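Local coordinates for protein CEP104 (Gallus gallus, PDB 5JO8) that is a centriolar protein whose TOG domain, an all-helical microtubule-binding module, probably engages tubulin, at residues P255-A259 with S260-T264. Numbering follows the deposited sequence.
Sequences PPDDA and SIRKT
Asp257 and Arg262 face each other across the loop that joins helix 247-253 to helix 265-276, the last helix of the modelled TOG domain construct; the loop ends in a helical turn. Their salt bridge is bidentate and side-on, each carboxylate oxygen taking one nitrogen: Arg262 NE lies 2.7 Å from Asp257 OD1, on that oxygen's syn lone pair, and Arg262 NH2 lies 3.0 Å from Asp257 OD2. The second bond is the straighter, at 165°, and stays in the guanidinium plane, whereas OD1 is tilted from it; overall the two flat groups are nearly coplanar. An extended chain from CG to NE carries the guanidinium past the Asp258 carbonyl to Asp257. Its NH1 forms a further salt bridge with Asp272, so the arginine links Asp257 of the loop to Asp272 of the helix.

Hydrogen bonds from the backbone shape the turn itself. With its CG held between backbone N and carbonyl carbon (chi1 55°), Asp258 turns OD1 back over the following residues, where it accepts from Ile261 N at 3.0 Å. This side-chain-to-backbone bond spans three residues and holds the start of the turn, residues 260-263, which have helical backbone angles without the regular bonding of a helix. Asp258 O receives Arg262 N at 3.3 Å.

An apolar contact joins the start of the loop to this turn. Ile261 CD1 meets the ring of Pro255 at CG, 3.6 Å away, the two side chains crossing at about a right angle, and both also rest on Tyr267. At the exit, Ile261 O accepts from both Thr264 N and Thr264 OG1, the hydroxyl approaching to 2.6 Å at a C=O...OG1 angle of 162°.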
ATOM      1  N   PRO A 255      -2.673  10.128  28.048  1.00 23.09           N
ATOM      2  CA  PRO A 255      -2.929  11.077  29.131  1.00 21.39           C
ATOM      3  C   PRO A 255      -3.251  10.320  30.408  1.00 24.38           C
ATOM      4  O   PRO A 255      -3.729   9.181  30.335  1.00 25.92           O
ATOM      5  CB  PRO A 255      -4.169  11.837  28.640  1.00 25.10           C
ATOM      6  CG  PRO A 255      -4.772  10.964  27.558  1.00 30.53           C
ATOM      7  CD  PRO A 255      -3.594  10.323  26.910  1.00 24.69           C
ATOM      8  N   PRO A 256      -3.000  10.935  31.567  1.00 22.82           N
ATOM      9  CA  PRO A 256      -3.288  10.232  32.818  1.00 31.27           C
ATOM     10  C   PRO A 256      -4.790  10.080  33.069  1.00 25.63           C
ATOM     11  O   PRO A 256      -5.593  10.918  32.671  1.00 25.85           O
ATOM     12  CB  PRO A 256      -2.616  11.104  33.881  1.00 32.89           C
ATOM     13  CG  PRO A 256      -2.467  12.446  33.255  1.00 25.58           C
ATOM     14  CD  PRO A 256      -2.326  12.227  31.783  1.00 24.40           C
ATOM     15  N   ASP A 257      -5.157   8.977  33.704  1.00 28.43           N
ATOM     16  CA  ASP A 257      -6.556   8.691  33.979  1.00 25.95           C
ATOM     17  C   ASP A 257      -7.020   9.570  35.135  1.00 25.00           C
ATOM     18  O   ASP A 257      -6.360   9.643  36.163  1.00 31.51           O
ATOM     19  CB  ASP A 257      -6.703   7.208  34.324  1.00 30.18           C
ATOM     20  CG  ASP A 257      -8.148   6.783  34.538  1.00 24.42           C
ATOM     21  OD1 ASP A 257      -9.079   7.558  34.207  1.00 27.82           O
ATOM     22  OD2 ASP A 257      -8.344   5.648  35.020  1.00 28.11           O
ATOM     23  N   ASP A 258      -8.132  10.265  34.937  1.00 24.89           N
ATOM     24  CA  ASP A 258      -8.794  10.953  36.046  1.00 26.03           C
ATOM     25  C   ASP A 258     -10.270  11.184  35.754  1.00 29.97           C
ATOM     26  O   ASP A 258     -10.746  10.904  34.650  1.00 28.15           O
ATOM     27  CB  ASP A 258      -8.080  12.257  36.434  1.00 35.26           C
ATOM     28  CG  ASP A 258      -7.906  13.212  35.273  1.00 25.28           C
ATOM     29  OD1 ASP A 258      -8.789  13.291  34.388  1.00 25.44           O
ATOM     30  OD2 ASP A 258      -6.863  13.911  35.263  1.00 32.80           O
ATOM     31  N   ALA A 259     -10.987  11.685  36.759  1.00 30.09           N
ATOM     32  CA  ALA A 259     -12.410  11.936  36.636  1.00 32.22           C
ATOM     33  C   ALA A 259     -12.747  12.840  35.456  1.00 28.98           C
ATOM     34  O   ALA A 259     -13.737  12.614  34.756  1.00 32.25           O
ATOM     35  CB  ALA A 259     -12.948  12.536  37.931  1.00 25.44           C
ATOM     36  N   SER A 260     -11.921  13.864  35.237  1.00 27.41           N
ATOM     37  CA  SER A 260     -12.220  14.855  34.212  1.00 28.82           C
ATOM     38  C   SER A 260     -12.160  14.239  32.816  1.00 32.41           C
ATOM     39  O   SER A 260     -13.036  14.467  31.977  1.00 32.08           O
ATOM     40  CB  SER A 260     -11.252  16.038  34.316  1.00 32.81           C
ATOM     41  OG  SER A 260     -11.490  16.987  33.289  1.00 43.75           O
ATOM     42  N   ILE A 261     -11.138  13.432  32.579  1.00 24.56           N
ATOM     43  CA  ILE A 261     -10.946  12.863  31.250  1.00 32.88           C
ATOM     44  C   ILE A 261     -12.005  11.813  30.927  1.00 37.70           C
ATOM     45  O   ILE A 261     -12.319  11.583  29.760  1.00 32.00           O
ATOM     46  CB  ILE A 261      -9.511  12.337  31.044  1.00 28.19           C
ATOM     47  CG1 ILE A 261      -9.167  12.322  29.552  1.00 34.90           C
ATOM     48  CG2 ILE A 261      -9.340  10.943  31.657  1.00 28.60           C
ATOM     49  CD1 ILE A 261      -7.782  11.808  29.263  1.00 29.77           C
ATOM     50  N   ARG A 262     -12.565  11.189  31.961  1.00 30.49           N
ATOM     51  CA  ARG A 262     -13.609  10.183  31.773  1.00 32.61           C
ATOM     52  C   ARG A 262     -14.943  10.784  31.344  1.00 33.19           C
ATOM     53  O   ARG A 262     -15.869  10.055  30.990  1.00 37.28           O
ATOM     54  CB  ARG A 262     -13.780   9.343  33.037  1.00 31.93           C
ATOM     55  CG  ARG A 262     -12.720   8.272  33.187  1.00 30.05           C
ATOM     56  CD  ARG A 262     -12.554   7.812  34.629  1.00 30.20           C
ATOM     57  NE  ARG A 262     -11.618   6.690  34.705  1.00 26.86           N
ATOM     58  CZ  ARG A 262     -11.971   5.422  34.540  1.00 29.31           C
ATOM     59  NH1 ARG A 262     -13.246   5.118  34.304  1.00 28.11           N
ATOM     60  NH2 ARG A 262     -11.058   4.458  34.610  1.00 26.79           N
ATOM     61  N   LYS A 263     -15.040  12.111  31.371  1.00 34.46           N
ATOM     62  CA  LYS A 263     -16.225  12.795  30.857  1.00 43.55           C
ATOM     63  C   LYS A 263     -16.322  12.624  29.340  1.00 45.19           C
ATOM     64  O   LYS A 263     -17.398  12.761  28.758  1.00 47.12           O
ATOM     65  CB  LYS A 263     -16.206  14.281  31.227  1.00 45.65           C
ATOM     66  CG  LYS A 263     -16.212  14.559  32.726  1.00 54.92           C
ATOM     67  CD  LYS A 263     -16.008  16.045  33.003  1.00 64.44           C
ATOM     68  CE  LYS A 263     -15.805  16.318  34.484  1.00 63.23           C
ATOM     69  NZ  LYS A 263     -15.379  17.725  34.745  1.00 62.83           N
ATOM     70  N   THR A 264     -15.190  12.338  28.700  1.00 36.61           N
ATOM     71  CA  THR A 264     -15.201  11.917  27.299  1.00 44.89           C
ATOM     72  C   THR A 264     -15.279  10.391  27.253  1.00 36.16           C
ATOM     73  O   THR A 264     -14.493   9.701  27.903  1.00 36.82           O
ATOM     74  CB  THR A 264     -13.955  12.403  26.546  1.00 32.86           C
ATOM     75  OG1 THR A 264     -12.786  11.873  27.174  1.00 49.94           O
ATOM     76  CG2 THR A 264     -13.885  13.916  26.569  1.00 27.60           C
TER